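Local atomic coordinates of group 3 allergen SMIPP-S Yv6023A04 (PDB entry 3H7O), a protein that has the fold of trypsin-like serine proteases but is an inactivated paralogue from the scabies mite, probably without peptidase activity. Residues 165-170 against 214-219; 40-45 against 79-84; 6-11 against 103-108. The protein carries 3 engineered substitutions. All coordinates share one frame; numbering follows the deposited sequence.

Interaction 1 of 3, residues 165-170 against 214-219; sequences SLQVFC and VGSYVS
Gln167 rests the aliphatic base of its side chain on Ser216 and Tyr217, and its CB and CG do nearly all the touching. Gln167 CG comes within 3.4 Å of Ser216 CB, while CB turns to the far end of the tyrosine, 3.5 Å from Tyr217 OH and 3.7 Å from Tyr217 CE2, in an oblique approach to the ring. The torsions explain why carbon rather than amide makes this contact. CG stands anti to the carbonyl carbon (chi1 -68°), and a bend at chi2 (79°) then folds the carboxamide away from 214-219. The two side chains cross at about a right angle, with the amide plane turned 78° from the ring.

The polar link between the segments runs through Ser165 and a water. This water donates to Tyr217 OH at 3.0 Å and lies 2.6 Å from Ser165 OG, so phenol and serine are linked across the contact without touching. The same Ser165 OG accepts the backbone N-H of Gln167 at 3.1 Å along a bent path, closing an ST turn that fixes the start of the glutamine. The phenol is also hydrogen-bonded to Asn88 OD1, which gives the buried tyrosine end a second partner, and Ser216 OG has a weak bond to Glu115.

Just before 214-219, strand 209-213 pairs with strand 168-172: backbone bonds join Gln167 to Lys213 and Phe169 to Phe211. Farther along the strand, the disulfide Cys155-Cys170 fastens it to helix 152-159. The contact thus lies where strand 209-213 has just ended and the chain turns, through Tyr217, into the C-terminal helix 218-225, beside the start of strand 168-172, an arrangement belonging to the C-terminal half of the trypsin-like two-barrel fold.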
ATOM      1  N   SER A 165     -10.825  -9.590  -8.435  1.00 23.31           N
ATOM      2  CA  SER A 165     -10.221  -9.848  -9.739  1.00 24.26           C
ATOM      3  C   SER A 165      -9.231 -11.016  -9.733  1.00 23.66           C
ATOM      4  O   SER A 165      -8.951 -11.620  -8.692  1.00 23.25           O
ATOM      5  CB  SER A 165      -9.508  -8.587 -10.230  1.00 23.81           C
ATOM      6  OG  SER A 165      -8.291  -8.395  -9.527  1.00 27.63           O
ATOM      7  N   LEU A 166      -8.703 -11.311 -10.916  1.00 23.97           N
ATOM      8  CA  LEU A 166      -7.660 -12.312 -11.098  1.00 25.33           C
ATOM      9  C   LEU A 166      -6.312 -11.830 -10.565  1.00 26.94           C
ATOM     10  O   LEU A 166      -5.423 -12.635 -10.281  1.00 29.25           O
ATOM     11  CB  LEU A 166      -7.533 -12.668 -12.586  1.00 25.36           C
ATOM     12  CG  LEU A 166      -8.690 -13.452 -13.215  1.00 23.00           C
ATOM     13  CD1 LEU A 166      -8.648 -13.352 -14.740  1.00 26.05           C
ATOM     14  CD2 LEU A 166      -8.654 -14.908 -12.772  1.00 21.44           C
ATOM     15  N   GLN A 167      -6.167 -10.514 -10.420  1.00 26.60           N
ATOM     16  CA  GLN A 167      -4.880  -9.918 -10.092  1.00 27.50           C
ATOM     17  C   GLN A 167      -4.714  -9.623  -8.598  1.00 27.71           C
ATOM     18  O   GLN A 167      -4.155  -8.594  -8.216  1.00 28.37           O
ATOM     19  CB  GLN A 167      -4.648  -8.658 -10.934  1.00 27.87           C
ATOM     20  CG  GLN A 167      -4.441  -8.924 -12.429  1.00 30.29           C
ATOM     21  CD  GLN A 167      -5.731  -9.190 -13.182  1.00 34.72           C
ATOM     22  OE1 GLN A 167      -6.784  -8.646 -12.850  1.00 36.36           O
ATOM     23  NE2 GLN A 167      -5.651 -10.027 -14.212  1.00 37.41           N
ATOM     24  N   VAL A 168      -5.197 -10.536  -7.762  1.00 27.36           N
ATOM     25  CA  VAL A 168      -5.064 -10.398  -6.311  1.00 26.83           C
ATOM     26  C   VAL A 168      -4.559 -11.689  -5.663  1.00 26.36           C
ATOM     27  O   VAL A 168      -4.575 -12.756  -6.279  1.00 25.74           O
ATOM     28  CB  VAL A 168      -6.399  -9.949  -5.624  1.00 26.33           C
ATOM     29  CG1 VAL A 168      -6.867  -8.583  -6.147  1.00 29.03           C
ATOM     30  CG2 VAL A 168      -7.499 -11.006  -5.765  1.00 26.56           C
ATOM     31  N   PHE A 169      -4.076 -11.570  -4.431  1.00 25.22           N
ATOM     32  CA  PHE A 169      -3.916 -12.720  -3.555  1.00 25.20           C
ATOM     33  C   PHE A 169      -4.440 -12.352  -2.174  1.00 26.24           C
ATOM     34  O   PHE A 169      -4.634 -11.166  -1.859  1.00 26.41           O
ATOM     35  CB  PHE A 169      -2.462 -13.227  -3.500  1.00 24.82           C
ATOM     36  CG  PHE A 169      -1.507 -12.297  -2.800  1.00 24.92           C
ATOM     37  CD1 PHE A 169      -0.814 -11.325  -3.515  1.00 24.39           C
ATOM     38  CD2 PHE A 169      -1.286 -12.403  -1.430  1.00 27.39           C
ATOM     39  CE1 PHE A 169       0.075 -10.461  -2.870  1.00 24.98           C
ATOM     40  CE2 PHE A 169      -0.398 -11.542  -0.774  1.00 25.16           C
ATOM     41  CZ  PHE A 169       0.284 -10.577  -1.494  1.00 24.51           C
ATOM     42  N   CYS A 170      -4.682 -13.370  -1.361  1.00 26.65           N
ATOM     43  CA  CYS A 170      -5.189 -13.155  -0.014  1.00 27.10           C
ATOM     44  C   CYS A 170      -4.219 -13.679   1.028  1.00 26.83           C
ATOM     45  O   CYS A 170      -3.478 -14.632   0.780  1.00 27.10           O
ATOM     46  CB  CYS A 170      -6.554 -13.815   0.151  1.00 28.13           C
ATOM     47  SG  CYS A 170      -7.824 -13.174  -0.955  1.00 31.74           S
ATOM     48  N   VAL A 214       1.293  -7.485  -7.305  1.00 27.94           N
ATOM     49  CA  VAL A 214       2.217  -6.583  -8.008  1.00 27.18           C
ATOM     50  C   VAL A 214       2.757  -7.227  -9.295  1.00 27.21           C
ATOM     51  O   VAL A 214       2.901  -6.554 -10.319  1.00 27.21           O
ATOM     52  CB  VAL A 214       3.361  -6.077  -7.078  1.00 27.13           C
ATOM     53  CG1 VAL A 214       4.385  -5.253  -7.855  1.00 27.25           C
ATOM     54  CG2 VAL A 214       2.791  -5.235  -5.945  1.00 25.81           C
ATOM     55  N   GLY A 215       3.010  -8.533  -9.245  1.00 27.45           N
ATOM     56  CA  GLY A 215       3.480  -9.290 -10.413  1.00 27.65           C
ATOM     57  C   GLY A 215       2.608  -9.134 -11.650  1.00 28.38           C
ATOM     58  O   GLY A 215       3.107  -9.179 -12.775  1.00 28.63           O
ATOM     59  N   SER A 216       1.306  -8.940 -11.440  1.00 28.24           N
ATOM     60  CA  SER A 216       0.354  -8.769 -12.541  1.00 28.42           C
ATOM     61  C   SER A 216       0.472  -7.421 -13.250  1.00 28.16           C
ATOM     62  O   SER A 216       0.012  -7.275 -14.384  1.00 28.30           O
ATOM     63  CB  SER A 216      -1.075  -8.956 -12.040  1.00 27.81           C
ATOM     64  OG  SER A 216      -1.247 -10.240 -11.478  1.00 28.90           O
ATOM     65  N   TYR A 217       1.088  -6.447 -12.580  1.00 27.51           N
ATOM     66  CA  TYR A 217       1.189  -5.078 -13.098  1.00 28.36           C
ATOM     67  C   TYR A 217       2.626  -4.616 -13.321  1.00 29.14           C
ATOM     68  O   TYR A 217       2.855  -3.461 -13.687  1.00 28.25           O
ATOM     69  CB  TYR A 217       0.484  -4.096 -12.153  1.00 28.38           C
ATOM     70  CG  TYR A 217      -0.985  -4.394 -11.956  1.00 28.76           C
ATOM     71  CD1 TYR A 217      -1.949  -3.831 -12.795  1.00 28.04           C
ATOM     72  CD2 TYR A 217      -1.411  -5.245 -10.933  1.00 28.11           C
ATOM     73  CE1 TYR A 217      -3.297  -4.107 -12.618  1.00 28.67           C
ATOM     74  CE2 TYR A 217      -2.759  -5.531 -10.751  1.00 27.75           C
ATOM     75  CZ  TYR A 217      -3.696  -4.957 -11.594  1.00 28.30           C
ATOM     76  OH  TYR A 217      -5.031  -5.238 -11.414  1.00 26.07           O
ATOM     77  N   VAL A 218       3.587  -5.513 -13.116  1.00 29.01           N
ATOM     78  CA  VAL A 218       4.994  -5.112 -13.110  1.00 30.56           C
ATOM     79  C   VAL A 218       5.492  -4.639 -14.486  1.00 31.29           C
ATOM     80  O   VAL A 218       6.384  -3.797 -14.562  1.00 30.40           O
ATOM     81  CB  VAL A 218       5.911  -6.186 -12.444  1.00 30.71           C
ATOM     82  CG1 VAL A 218       6.254  -7.296 -13.402  1.00 29.89           C
ATOM     83  CG2 VAL A 218       7.176  -5.541 -11.893  1.00 33.90           C
ATOM     84  N   SER A 219       4.891  -5.157 -15.559  1.00 31.77           N
ATOM     85  CA  SER A 219       5.182  -4.681 -16.912  1.00 33.07           C
ATOM     86  C   SER A 219       4.751  -3.219 -17.077  1.00 32.98           C
ATOM     87  O   SER A 219       5.502  -2.394 -17.608  1.00 32.42           O
ATOM     88  CB  SER A 219       4.491  -5.566 -17.950  1.00 32.59           C
ATOM     89  OG  SER A 219       4.782  -5.126 -19.261  1.00 37.58           O
TER
HETATM   90  O   HOH W   1      -7.295  -5.964  -9.566  1.00 30.34           O

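Interaction 2 of 3, residues 40-45 against 79-84. Engineered in segment 79-84: Gln83 (natural residue Asn).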
ATOM      1  N   THR A  40       0.804   2.963  -4.857  1.00 28.92           N
ATOM      2  CA  THR A  40      -0.245   2.983  -3.837  1.00 28.51           C
ATOM      3  C   THR A  40      -1.537   2.334  -4.351  1.00 29.05           C
ATOM      4  O   THR A  40      -1.551   1.729  -5.430  1.00 28.95           O
ATOM      5  CB  THR A  40      -0.486   4.435  -3.297  1.00 28.94           C
ATOM      6  OG1 THR A  40      -1.340   4.399  -2.148  1.00 30.58           O
ATOM      7  CG2 THR A  40      -1.090   5.355  -4.367  1.00 27.63           C
ATOM      8  N   ALA A  41      -2.608   2.437  -3.569  1.00 28.48           N
ATOM      9  CA  ALA A  41      -3.913   1.959  -4.000  1.00 28.53           C
ATOM     10  C   ALA A  41      -4.612   3.059  -4.796  1.00 27.30           C
ATOM     11  O   ALA A  41      -4.530   4.235  -4.439  1.00 27.80           O
ATOM     12  CB  ALA A  41      -4.748   1.545  -2.797  1.00 29.45           C
ATOM     13  N   ALA A  42      -5.290   2.677  -5.873  1.00 26.88           N
ATOM     14  CA  ALA A  42      -5.979   3.643  -6.726  1.00 26.80           C
ATOM     15  C   ALA A  42      -7.138   4.376  -6.042  1.00 27.31           C
ATOM     16  O   ALA A  42      -7.356   5.563  -6.305  1.00 27.05           O
ATOM     17  CB  ALA A  42      -6.449   2.984  -8.018  1.00 26.32           C
ATOM     18  N   HIS A  43      -7.878   3.694  -5.166  1.00 27.03           N
ATOM     19  CA  HIS A  43      -9.089   4.313  -4.611  1.00 28.77           C
ATOM     20  C   HIS A  43      -8.818   5.537  -3.723  1.00 28.67           C
ATOM     21  O   HIS A  43      -9.679   6.399  -3.573  1.00 28.30           O
ATOM     22  CB  HIS A  43     -10.042   3.291  -3.959  1.00 28.62           C
ATOM     23  CG  HIS A  43      -9.578   2.749  -2.643  1.00 29.32           C
ATOM     24  ND1 HIS A  43      -9.700   3.452  -1.462  1.00 31.15           N
ATOM     25  CD2 HIS A  43      -9.040   1.551  -2.313  1.00 30.21           C
ATOM     26  CE1 HIS A  43      -9.237   2.717  -0.467  1.00 29.02           C
ATOM     27  NE2 HIS A  43      -8.834   1.559  -0.955  1.00 31.23           N
ATOM     28  N   CYS A  44      -7.605   5.608  -3.176  1.00 29.64           N
ATOM     29  CA  CYS A  44      -7.160   6.742  -2.363  1.00 31.23           C
ATOM     30  C   CYS A  44      -6.886   8.006  -3.187  1.00 29.86           C
ATOM     31  O   CYS A  44      -7.035   9.124  -2.683  1.00 30.20           O
ATOM     32  CB  CYS A  44      -5.888   6.369  -1.587  1.00 32.78           C
ATOM     33  SG  CYS A  44      -5.996   4.877  -0.554  1.00 38.67           S
ATOM     34  N   VAL A  45      -6.496   7.831  -4.450  1.00 28.22           N
ATOM     35  CA  VAL A  45      -5.936   8.937  -5.238  1.00 27.20           C
ATOM     36  C   VAL A  45      -6.580   9.202  -6.607  1.00 27.96           C
ATOM     37  O   VAL A  45      -6.347  10.256  -7.199  1.00 27.88           O
ATOM     38  CB  VAL A  45      -4.388   8.784  -5.424  1.00 27.27           C
ATOM     39  CG1 VAL A  45      -3.673   8.795  -4.076  1.00 24.74           C
ATOM     40  CG2 VAL A  45      -4.041   7.513  -6.214  1.00 25.74           C
ATOM     41  N   SER A  79      -4.406   2.186 -14.019  1.00 32.83           N
ATOM     42  CA  SER A  79      -4.480   1.106 -14.999  1.00 33.93           C
ATOM     43  C   SER A  79      -5.888   0.514 -15.033  1.00 33.95           C
ATOM     44  O   SER A  79      -6.148  -0.532 -14.432  1.00 32.66           O
ATOM     45  CB  SER A  79      -3.440   0.020 -14.695  1.00 33.97           C
ATOM     46  OG  SER A  79      -3.482  -1.010 -15.671  1.00 36.91           O
ATOM     47  N   PHE A  80      -6.787   1.205 -15.733  1.00 34.03           N
ATOM     48  CA  PHE A  80      -8.186   0.787 -15.872  1.00 34.62           C
ATOM     49  C   PHE A  80      -8.858   0.572 -14.513  1.00 33.49           C
ATOM     50  O   PHE A  80      -9.537  -0.438 -14.299  1.00 33.20           O
ATOM     51  CB  PHE A  80      -8.308  -0.485 -16.735  1.00 35.64           C
ATOM     52  CG  PHE A  80      -7.700  -0.360 -18.110  1.00 39.85           C
ATOM     53  CD1 PHE A  80      -8.489  -0.012 -19.205  1.00 41.56           C
ATOM     54  CD2 PHE A  80      -6.342  -0.614 -18.315  1.00 41.89           C
ATOM     55  CE1 PHE A  80      -7.935   0.097 -20.484  1.00 43.26           C
ATOM     56  CE2 PHE A  80      -5.777  -0.508 -19.587  1.00 44.45           C
ATOM     57  CZ  PHE A  80      -6.575  -0.151 -20.674  1.00 43.51           C
ATOM     58  N   TYR A  81      -8.659   1.519 -13.594  1.00 32.66           N
ATOM     59  CA  TYR A  81      -9.295   1.444 -12.282  1.00 31.95           C
ATOM     60  C   TYR A  81     -10.811   1.516 -12.411  1.00 31.70           C
ATOM     61  O   TYR A  81     -11.343   2.377 -13.108  1.00 32.22           O
ATOM     62  CB  TYR A  81      -8.794   2.545 -11.339  1.00 31.09           C
ATOM     63  CG  TYR A  81      -9.548   2.580 -10.028  1.00 30.46           C
ATOM     64  CD1 TYR A  81      -9.477   1.510  -9.134  1.00 29.90           C
ATOM     65  CD2 TYR A  81     -10.350   3.667  -9.689  1.00 33.23           C
ATOM     66  CE1 TYR A  81     -10.172   1.529  -7.935  1.00 29.35           C
ATOM     67  CE2 TYR A  81     -11.051   3.693  -8.488  1.00 32.42           C
ATOM     68  CZ  TYR A  81     -10.952   2.620  -7.620  1.00 31.09           C
ATOM     69  OH  TYR A  81     -11.639   2.629  -6.432  1.00 34.66           O
ATOM     70  N   ARG A  82     -11.496   0.603 -11.732  1.00 31.88           N
ATOM     71  CA  ARG A  82     -12.949   0.529 -11.783  1.00 31.96           C
ATOM     72  C   ARG A  82     -13.538   0.906 -10.430  1.00 32.04           C
ATOM     73  O   ARG A  82     -13.431   0.156  -9.463  1.00 31.25           O
ATOM     74  CB  ARG A  82     -13.403  -0.871 -12.215  1.00 32.38           C
ATOM     75  CG  ARG A  82     -12.721  -1.396 -13.487  1.00 33.73           C
ATOM     76  CD  ARG A  82     -13.066  -0.552 -14.708  1.00 37.96           C
ATOM     77  NE  ARG A  82     -14.481  -0.651 -15.059  1.00 42.28           N
ATOM     78  CZ  ARG A  82     -15.165   0.286 -15.712  1.00 45.80           C
ATOM     79  NH1 ARG A  82     -14.575   1.415 -16.085  1.00 47.40           N
ATOM     80  NH2 ARG A  82     -16.449   0.095 -15.985  1.00 45.96           N
ATOM     81  N   GLN A  83     -14.156   2.082 -10.383  1.00 32.06           N
ATOM     82  CA  GLN A  83     -14.719   2.665  -9.166  1.00 33.10           C
ATOM     83  C   GLN A  83     -15.687   1.745  -8.409  1.00 32.63           C
ATOM     84  O   GLN A  83     -15.578   1.594  -7.190  1.00 31.70           O
ATOM     85  CB  GLN A  83     -15.435   3.967  -9.535  1.00 34.60           C
ATOM     86  CG  GLN A  83     -15.598   4.967  -8.408  1.00 38.30           C
ATOM     87  CD  GLN A  83     -16.184   6.283  -8.889  1.00 40.58           C
ATOM     88  OE1 GLN A  83     -16.262   6.541 -10.093  1.00 41.40           O
ATOM     89  NE2 GLN A  83     -16.598   7.123  -7.950  1.00 43.65           N
ATOM     90  N   GLU A  84     -16.623   1.140  -9.140  1.00 31.86           N
ATOM     91  CA  GLU A  84     -17.711   0.347  -8.554  1.00 31.93           C
ATOM     92  C   GLU A  84     -17.234  -0.902  -7.796  1.00 31.95           C
ATOM     93  O   GLU A  84     -17.775  -1.241  -6.738  1.00 32.39           O
ATOM     94  CB  GLU A  84     -18.720  -0.040  -9.647  1.00 31.83           C
ATOM     95  CG  GLU A  84     -19.994  -0.720  -9.150  1.00 32.29           C
TER
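Ala42 and His43 sit in the Thr-Ala-Ala-His-Cys sequence that carries the catalytic histidine in active trypsin-like proteases, and here this short turn of helix leans on Tyr81 from the loop after strand 68-78. Tyr81 meets the two residues with different parts of its side chain, ring for Ala42 and hydroxyl for His43. Ala42 CB lies over one face, 3.9 Å from the Tyr81 ring centroid and 26° off the normal, a CH-pi contact displaced toward the CD1-CG bond; its nearest ring atom is Tyr81 CD1 at 3.5 Å. On the opposite face the backbone N of Gln83, an engineered residue, stands over the rim, so the ring is held between Ala42 and its own following chain. Farther along, the distance from Tyr81 OH to His43 CB is 3.0 Å, short for oxygen and carbon. Tyr81 CZ is 3.8 Å from His43 CB.

With its CG anti to the backbone N (chi1 174°), Tyr81 reaches across from its loop to lie along the start of the helix. The imidazole of His43 takes the other course: chi1 of 73° carries it away from 79-84, leaving the methylene and backbone to face the phenol. The backbone N of His43 is hydrogen-bonded to Asp89 OD1, the aspartate at the probable position of the triad acid; by comparison with the family, Ala183 in the deposited chain occupies the probable position of the serine, and it touches the histidine. Phe46 and Met86 also pack on Tyr81, and Asn88 ND2 bonds to Phe80 O.

Chemically this is a fit of shape, resting on dispersion and CH-pi attraction, and the hydroxyl meets His43 at its CB, not through its imidazole.

Interaction 3 of 3, residues 6-11 against 103-108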
ATOM      1  N   THR A   6       7.066  -1.107  14.583  1.00 30.51           N
ATOM      2  CA  THR A   6       8.181  -1.447  13.712  1.00 29.83           C
ATOM      3  C   THR A   6       8.933  -0.173  13.335  1.00 29.43           C
ATOM      4  O   THR A   6       8.315   0.850  13.037  1.00 28.96           O
ATOM      5  CB  THR A   6       7.665  -2.165  12.436  1.00 30.36           C
ATOM      6  OG1 THR A   6       6.924  -3.333  12.815  1.00 29.71           O
ATOM      7  CG2 THR A   6       8.806  -2.570  11.512  1.00 29.42           C
ATOM      8  N   ASP A   7      10.262  -0.236  13.361  1.00 28.63           N
ATOM      9  CA  ASP A   7      11.080   0.891  12.923  1.00 29.02           C
ATOM     10  C   ASP A   7      11.095   0.986  11.398  1.00 28.35           C
ATOM     11  O   ASP A   7      11.109  -0.036  10.704  1.00 27.57           O
ATOM     12  CB  ASP A   7      12.504   0.787  13.469  1.00 29.13           C
ATOM     13  CG  ASP A   7      13.259   2.100  13.367  1.00 32.46           C
ATOM     14  OD1 ASP A   7      13.257   2.864  14.358  1.00 36.41           O
ATOM     15  OD2 ASP A   7      13.839   2.379  12.298  1.00 32.11           O
ATOM     16  N   ILE A   8      11.097   2.215  10.886  1.00 26.27           N
ATOM     17  CA  ILE A   8      11.097   2.447   9.439  1.00 26.74           C
ATOM     18  C   ILE A   8      12.274   1.776   8.721  1.00 27.57           C
ATOM     19  O   ILE A   8      12.149   1.352   7.573  1.00 27.65           O
ATOM     20  CB  ILE A   8      10.967   3.969   9.077  1.00 26.57           C
ATOM     21  CG1 ILE A   8      10.750   4.165   7.569  1.00 25.57           C
ATOM     22  CG2 ILE A   8      12.171   4.773   9.573  1.00 25.76           C
ATOM     23  CD1 ILE A   8       9.451   3.554   7.033  1.00 25.52           C
ATOM     24  N   LYS A   9      13.398   1.640   9.421  1.00 27.42           N
ATOM     25  CA  LYS A   9      14.591   1.018   8.848  1.00 28.78           C
ATOM     26  C   LYS A   9      14.420  -0.474   8.520  1.00 28.57           C
ATOM     27  O   LYS A   9      15.208  -1.035   7.754  1.00 28.58           O
ATOM     28  CB  LYS A   9      15.812   1.263   9.742  1.00 29.11           C
ATOM     29  CG  LYS A   9      16.340   2.695   9.630  1.00 32.23           C
ATOM     30  CD  LYS A   9      17.697   2.893  10.293  1.00 38.35           C
ATOM     31  CE  LYS A   9      18.829   2.121   9.593  1.00 41.94           C
ATOM     32  NZ  LYS A   9      18.979   2.410   8.143  1.00 40.77           N
ATOM     33  N   GLN A  10      13.386  -1.097   9.088  1.00 27.68           N
ATOM     34  CA  GLN A  10      13.027  -2.484   8.770  1.00 27.57           C
ATOM     35  C   GLN A  10      12.269  -2.586   7.450  1.00 26.27           C
ATOM     36  O   GLN A  10      12.402  -3.573   6.722  1.00 26.07           O
ATOM     37  CB  GLN A  10      12.182  -3.098   9.890  1.00 27.92           C
ATOM     38  CG  GLN A  10      12.917  -3.285  11.207  1.00 31.86           C
ATOM     39  CD  GLN A  10      14.036  -4.302  11.116  1.00 37.67           C
ATOM     40  OE1 GLN A  10      15.215  -3.950  11.180  1.00 42.22           O
ATOM     41  NE2 GLN A  10      13.675  -5.572  10.956  1.00 39.02           N
ATOM     42  N   VAL A  11      11.466  -1.564   7.158  1.00 25.73           N
ATOM     43  CA  VAL A  11      10.635  -1.527   5.955  1.00 25.88           C
ATOM     44  C   VAL A  11      10.761  -0.156   5.262  1.00 25.48           C
ATOM     45  O   VAL A  11       9.769   0.558   5.106  1.00 25.76           O
ATOM     46  CB  VAL A  11       9.146  -1.875   6.283  1.00 26.75           C
ATOM     47  CG1 VAL A  11       9.002  -3.365   6.584  1.00 27.97           C
ATOM     48  CG2 VAL A  11       8.628  -1.053   7.465  1.00 25.26           C
ATOM     49  N   GLY A 103      18.881   5.688   1.450  1.00 32.63           N
ATOM     50  CA  GLY A 103      19.201   4.259   1.397  1.00 32.80           C
ATOM     51  C   GLY A 103      19.125   3.553   2.739  1.00 32.37           C
ATOM     52  O   GLY A 103      19.560   2.408   2.868  1.00 32.18           O
ATOM     53  N   LEU A 104      18.562   4.241   3.732  1.00 31.67           N
ATOM     54  CA  LEU A 104      18.520   3.762   5.111  1.00 30.64           C
ATOM     55  C   LEU A 104      17.093   3.831   5.672  1.00 29.90           C
ATOM     56  O   LEU A 104      16.451   2.800   5.894  1.00 29.37           O
ATOM     57  CB  LEU A 104      19.492   4.576   5.980  1.00 31.59           C
ATOM     58  CG  LEU A 104      20.967   4.631   5.552  1.00 33.41           C
ATOM     59  CD1 LEU A 104      21.711   5.793   6.221  1.00 37.34           C
ATOM     60  CD2 LEU A 104      21.682   3.307   5.812  1.00 37.07           C
ATOM     61  N   LYS A 105      16.601   5.045   5.893  1.00 29.56           N
ATOM     62  CA  LYS A 105      15.220   5.244   6.327  1.00 29.02           C
ATOM     63  C   LYS A 105      14.279   5.239   5.130  1.00 28.89           C
ATOM     64  O   LYS A 105      13.079   5.003   5.279  1.00 27.73           O
ATOM     65  CB  LYS A 105      15.076   6.557   7.094  1.00 29.39           C
ATOM     66  CG  LYS A 105      15.759   6.592   8.451  1.00 31.03           C
ATOM     67  CD  LYS A 105      15.577   7.964   9.082  1.00 32.33           C
ATOM     68  CE  LYS A 105      15.902   7.957  10.557  1.00 38.33           C
ATOM     69  NZ  LYS A 105      15.326   9.157  11.225  1.00 38.00           N
ATOM     70  N   SER A 106      14.831   5.509   3.946  1.00 28.96           N
ATOM     71  CA  SER A 106      14.058   5.504   2.705  1.00 29.70           C
ATOM     72  C   SER A 106      14.831   4.814   1.587  1.00 30.19           C
ATOM     73  O   SER A 106      15.942   5.220   1.230  1.00 30.12           O
ATOM     74  CB  SER A 106      13.647   6.924   2.303  1.00 28.87           C
ATOM     75  OG  SER A 106      14.771   7.789   2.269  1.00 30.37           O
ATOM     76  N   LYS A 107      14.231   3.758   1.050  1.00 30.23           N
ATOM     77  CA  LYS A 107      14.893   2.880   0.096  1.00 31.22           C
ATOM     78  C   LYS A 107      13.816   2.290  -0.805  1.00 30.70           C
ATOM     79  O   LYS A 107      12.737   1.961  -0.327  1.00 31.70           O
ATOM     80  CB  LYS A 107      15.632   1.768   0.853  1.00 31.16           C
ATOM     81  CG  LYS A 107      16.613   0.959   0.030  1.00 35.02           C
ATOM     82  CD  LYS A 107      17.251  -0.144   0.861  1.00 37.12           C
ATOM     83  CE  LYS A 107      17.996  -1.126  -0.026  1.00 39.75           C
ATOM     84  NZ  LYS A 107      18.908  -2.005   0.751  1.00 44.33           N
ATOM     85  N   PRO A 108      14.092   2.157  -2.114  1.00 30.35           N
ATOM     86  CA  PRO A 108      13.066   1.570  -2.965  1.00 29.84           C
ATOM     87  C   PRO A 108      12.908   0.071  -2.721  1.00 29.18           C
ATOM     88  O   PRO A 108      13.875  -0.609  -2.372  1.00 26.64           O
ATOM     89  CB  PRO A 108      13.594   1.821  -4.385  1.00 30.53           C
ATOM     90  CG  PRO A 108      14.696   2.822  -4.236  1.00 31.54           C
ATOM     91  CD  PRO A 108      15.270   2.579  -2.889  1.00 30.03           C
TER
HETATM   92  O   HOH W   2      17.038   0.142   6.058  1.00 30.80           O
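Ile8 lays its side chain across that of Lys105 at about a right angle, and its CG1 presses onto the backbone there, 3.4 Å from Lys105 O. The other branch, Ile8 CG2, meets the aliphatic base of the lysine at Lys105 CG, 4.2 Å away. Lys105 then runs on as an extended chain and carries its ammonium group away from 6-11, so methylene groups face the isoleucine.

Lys9 continues the contact toward Leu104. Its CG passes 4.1 Å from Lys105 CG, and beyond that the chain curls at chi3 (66°) and chi4 (55°), which brings the amine round alongside Leu104, the two side chains lying side by side and pointing the same way. The exact position of the amine is doubtful, since Lys9 NZ is modelled only 3.1 Å from Leu104 CB. Lys9 NZ also lies 3.4 Å from Leu104 O.

Both segments are surface loops of the trypsin-like fold. The first runs from the short strand 4-5, which pairs with strand 143-150, to strand 14-19 of the N-terminal barrel; the second is part of the long connection from that barrel to the C-terminal one. A water spans them, donating to Lys9 O at 2.8 Å and to Leu104 O at 2.7 Å.

Each loop also has an internal brace. Asp7 OD2 accepts the backbone N-H of Lys9 at 3.0 Å, almost straight (167°), on the anti side of the carboxylate and a little out of its plane. This is an Asx turn, and it fixes the backbone at the start of the turn. On the other side Asp102 OD1 takes the backbone N-H groups of Leu104 and Ser106, folding the loop tightly round one carboxylate oxygen, while Ser106 OG is bonded to Glu58.

How the interactions relate
From the N terminus, 6-11 leads into the first barrel, and interaction 3 closes a long loop when the connection at 103-108 comes back to it. That loop holds all six strands of the first barrel. Nested inside it, interaction 2 joins helix 42-45 to the loop after strand 68-78, closing 33 residues that hold strands 54-57 and 68-78. Interaction 1 follows in series, tying the start of strand 168-172 to the lead-in of the C-terminal helix round 43 residues with strands 186-189, 192-197 and 209-213. Interactions 2 and 3 lie on opposite sides of the chain's centre. Interactions 1 and 2 are neighbours, about 4 Å apart at their nearest atoms, and Asn88 bonds to both, through Tyr217 and Phe80.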